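Local atomic coordinates of NAD(P)H-hydrate epimerase (Saccharomyces cerevisiae, PDB entry 1JZT), a protein that catalyses the epimerization of the R and S forms of NAD(P)HX, the hydrated, damaged form of NAD(P)H, so that both epimers can be repaired. Residues A[79-90]-A[108-117]. Residues are numbered along the deposited sequence; the frame is centred on the assembly and turned at random.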
# COMPACT_ATOMS: atom_id res chain seq x y z
N ARG A 79 5.21 10.30 -3.08
CA ARG A 79 6.39 11.17 -3.22
C ARG A 79 7.53 10.44 -3.93
O ARG A 79 8.18 11.01 -4.81
CB ARG A 79 6.84 11.69 -1.84
CG ARG A 79 8.24 12.34 -1.79
CD ARG A 79 8.41 13.17 -0.51
NE ARG A 79 7.84 12.49 0.65
CZ ARG A 79 8.44 11.50 1.31
NH1 ARG A 79 9.63 11.06 0.93
NH2 ARG A 79 7.81 10.92 2.33
N HIS A 80 7.77 9.19 -3.57
CA HIS A 80 8.84 8.44 -4.23
C HIS A 80 8.52 8.20 -5.70
O HIS A 80 9.41 8.26 -6.55
CB HIS A 80 9.12 7.13 -3.50
CG HIS A 80 9.88 7.31 -2.23
ND1 HIS A 80 11.24 7.59 -2.21
CD2 HIS A 80 9.48 7.35 -0.94
CE1 HIS A 80 11.63 7.80 -0.97
NE2 HIS A 80 10.58 7.66 -0.17
N LEU A 81 7.25 7.95 -6.01
CA LEU A 81 6.85 7.73 -7.39
C LEU A 81 7.09 8.97 -8.23
O LEU A 81 7.45 8.88 -9.41
CB LEU A 81 5.37 7.36 -7.47
CG LEU A 81 5.01 5.94 -7.02
CD1 LEU A 81 3.50 5.77 -7.00
CD2 LEU A 81 5.66 4.94 -7.96
N LYS A 82 6.90 10.14 -7.62
CA LYS A 82 7.14 11.39 -8.32
C LYS A 82 8.64 11.48 -8.62
O LYS A 82 9.04 11.80 -9.73
CB LYS A 82 6.69 12.58 -7.46
CG LYS A 82 6.85 13.94 -8.12
CD LYS A 82 5.90 14.10 -9.29
CE LYS A 82 6.07 15.44 -9.97
NZ LYS A 82 5.11 15.58 -11.09
N LEU A 83 9.46 11.15 -7.62
CA LEU A 83 10.90 11.19 -7.80
C LEU A 83 11.34 10.15 -8.83
O LEU A 83 12.28 10.39 -9.59
CB LEU A 83 11.61 10.96 -6.46
CG LEU A 83 11.62 12.19 -5.54
CD1 LEU A 83 11.63 11.77 -4.09
CD2 LEU A 83 12.83 13.06 -5.88
N PHE A 84 10.65 9.01 -8.85
CA PHE A 84 10.99 7.93 -9.78
C PHE A 84 10.59 8.22 -11.23
O PHE A 84 10.91 7.44 -12.13
CB PHE A 84 10.34 6.61 -9.34
CG PHE A 84 10.87 6.06 -8.04
CD1 PHE A 84 12.10 6.47 -7.54
CD2 PHE A 84 10.14 5.11 -7.32
CE1 PHE A 84 12.60 5.96 -6.35
CE2 PHE A 84 10.63 4.59 -6.12
CZ PHE A 84 11.87 5.01 -5.64
N GLY A 85 9.89 9.33 -11.47
CA GLY A 85 9.51 9.66 -12.83
C GLY A 85 8.06 9.46 -13.21
O GLY A 85 7.69 9.67 -14.37
N TYR A 86 7.23 9.04 -12.26
CA TYR A 86 5.81 8.83 -12.54
C TYR A 86 4.99 10.09 -12.29
O TYR A 86 5.51 11.09 -11.78
CB TYR A 86 5.26 7.68 -11.70
CG TYR A 86 5.88 6.34 -12.02
CD1 TYR A 86 7.17 6.03 -11.58
CD2 TYR A 86 5.21 5.40 -12.81
CE1 TYR A 86 7.77 4.82 -11.91
CE2 TYR A 86 5.81 4.18 -13.15
CZ TYR A 86 7.09 3.90 -12.71
OH TYR A 86 7.70 2.73 -13.07
N ASN A 87 3.72 10.04 -12.65
CA ASN A 87 2.80 11.15 -12.48
C ASN A 87 1.75 10.78 -11.44
O ASN A 87 0.58 10.56 -11.76
CB ASN A 87 2.12 11.47 -13.81
CG ASN A 87 3.11 11.76 -14.90
OD1 ASN A 87 3.92 12.69 -14.79
ND2 ASN A 87 3.07 10.98 -15.97
N PRO A 88 2.15 10.72 -10.16
CA PRO A 88 1.20 10.37 -9.11
C PRO A 88 0.17 11.44 -8.78
O PRO A 88 0.45 12.63 -8.82
CB PRO A 88 2.12 10.06 -7.92
CG PRO A 88 3.24 11.03 -8.12
CD PRO A 88 3.50 10.97 -9.61
N VAL A 89 -1.04 10.98 -8.48
CA VAL A 89 -2.16 11.83 -8.08
C VAL A 89 -2.77 11.16 -6.86
O VAL A 89 -3.15 9.98 -6.90
CB VAL A 89 -3.24 11.93 -9.19
CG1 VAL A 89 -4.46 12.68 -8.65
CG2 VAL A 89 -2.68 12.66 -10.39
N VAL A 90 -2.87 11.90 -5.76
CA VAL A 90 -3.42 11.38 -4.52
C VAL A 90 -4.84 11.82 -4.22
O VAL A 90 -5.17 13.00 -4.35
CB VAL A 90 -2.54 11.79 -3.31
CG1 VAL A 90 -3.20 11.33 -2.01
CG2 VAL A 90 -1.15 11.18 -3.44
N GLN A 108 4.84 17.62 2.16
CA GLN A 108 5.92 17.09 1.35
C GLN A 108 5.44 16.81 -0.08
O GLN A 108 6.20 16.95 -1.04
CB GLN A 108 6.49 15.82 2.00
CG GLN A 108 7.20 16.11 3.32
CD GLN A 108 7.38 14.87 4.18
OE1 GLN A 108 7.65 13.78 3.67
NE2 GLN A 108 7.24 15.03 5.49
N LEU A 109 4.18 16.43 -0.23
CA LEU A 109 3.63 16.17 -1.56
C LEU A 109 3.48 17.49 -2.32
O LEU A 109 3.76 17.57 -3.52
CB LEU A 109 2.28 15.44 -1.45
CG LEU A 109 2.37 13.98 -0.99
CD1 LEU A 109 0.99 13.40 -0.77
CD2 LEU A 109 3.13 13.16 -2.04
N ASN A 110 3.05 18.54 -1.62
CA ASN A 110 2.90 19.85 -2.25
C ASN A 110 4.27 20.31 -2.74
O ASN A 110 4.41 20.84 -3.85
CB ASN A 110 2.34 20.87 -1.26
CG ASN A 110 1.01 20.44 -0.67
OD1 ASN A 110 0.20 19.81 -1.34
ND2 ASN A 110 0.78 20.80 0.59
N PHE A 111 5.28 20.09 -1.90
CA PHE A 111 6.66 20.44 -2.21
C PHE A 111 7.09 19.85 -3.55
O PHE A 111 7.82 20.48 -4.31
CB PHE A 111 7.57 19.94 -1.09
CG PHE A 111 9.01 20.31 -1.25
CD1 PHE A 111 9.38 21.62 -1.57
CD2 PHE A 111 10.01 19.38 -1.01
CE1 PHE A 111 10.71 21.99 -1.65
CE2 PHE A 111 11.36 19.73 -1.09
CZ PHE A 111 11.71 21.04 -1.41
N PHE A 112 6.64 18.63 -3.82
CA PHE A 112 6.97 17.93 -5.06
C PHE A 112 5.92 18.10 -6.14
O PHE A 112 5.96 17.43 -7.18
CB PHE A 112 7.19 16.44 -4.78
CG PHE A 112 8.58 16.11 -4.35
CD1 PHE A 112 9.58 15.91 -5.29
CD2 PHE A 112 8.91 16.08 -3.00
CE1 PHE A 112 10.90 15.69 -4.90
CE2 PHE A 112 10.22 15.86 -2.59
CZ PHE A 112 11.22 15.66 -3.54
N LYS A 113 4.98 19.00 -5.89
CA LYS A 113 3.91 19.29 -6.84
C LYS A 113 3.06 18.06 -7.17
O LYS A 113 2.67 17.86 -8.32
CB LYS A 113 4.50 19.86 -8.14
CG LYS A 113 5.43 21.06 -7.96
CD LYS A 113 4.70 22.29 -7.41
CE LYS A 113 5.54 23.56 -7.58
NZ LYS A 113 6.82 23.55 -6.82
N VAL A 114 2.79 17.24 -6.17
CA VAL A 114 1.94 16.07 -6.39
C VAL A 114 0.52 16.42 -5.97
O VAL A 114 0.27 16.72 -4.81
CB VAL A 114 2.42 14.86 -5.55
CG1 VAL A 114 1.38 13.75 -5.63
CG2 VAL A 114 3.77 14.37 -6.07
N PRO A 115 -0.42 16.40 -6.92
CA PRO A 115 -1.83 16.73 -6.64
C PRO A 115 -2.41 15.89 -5.50
O PRO A 115 -2.17 14.69 -5.42
CB PRO A 115 -2.53 16.43 -7.97
CG PRO A 115 -1.45 16.68 -8.98
CD PRO A 115 -0.25 16.03 -8.34
N VAL A 116 -3.18 16.55 -4.63
CA VAL A 116 -3.84 15.90 -3.51
C VAL A 116 -5.30 16.34 -3.54
O VAL A 116 -5.64 17.45 -3.13
CB VAL A 116 -3.21 16.33 -2.16
CG1 VAL A 116 -3.88 15.60 -1.01
CG2 VAL A 116 -1.72 16.03 -2.17
N LEU A 117 -6.17 15.46 -4.03
CA LEU A 117 -7.60 15.73 -4.17
C LEU A 117 -8.40 15.52 -2.88
O LEU A 117 -8.06 14.66 -2.06
CB LEU A 117 -8.17 14.83 -5.27
CG LEU A 117 -7.29 14.65 -6.52
CD1 LEU A 117 -8.00 13.76 -7.53
CD2 LEU A 117 -6.97 16.00 -7.12
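V90 and V116 pair as parallel strand residues, their CA atoms 4.7 Å apart, and two near-straight hydrogen bonds fix the register: V90 N gives to P115 O (2.9 Å, 166° at the hydrogen) and L117 N to V90 O (2.7 Å). Where the helices meet, R79 CG lies anti to the backbone N (chi1 166°) and chi2 is extended, which carries CG and CD alongside the F112 ring, CD 3.9 Å from CE2; the bend at chi3 (41°) then turns the guanidinium toward Q108. Its guanidinium receives Q108 OE1 over one face, too poorly angled for a hydrogen bond; the charge is met by a salt bridge from NH2 to E33. With an alanine here, E33 would probably lose this ionic mate and the F112 ring the methylenes beside it. The L83 and F112 side chains run about perpendicular, L83 CD2 coming obliquely to within 3.4 Å of F112 CE1, while K82 and V114 lie side by side with their chains pointing opposite ways, K82 CB 3.7 Å from V114 CG2. Deeper, L109 CD2 touches R79 CB, and its CD1 approaches V90 CG2 (4.1 Å). A Schellman motif with K113 at positive phi, bonded V114 N to L109 O and K113 N to N110 O, ends helix 100-111 and leads into strand 116-117, completing a beta-alpha-beta unit at one edge of the Rossmann-like sheet.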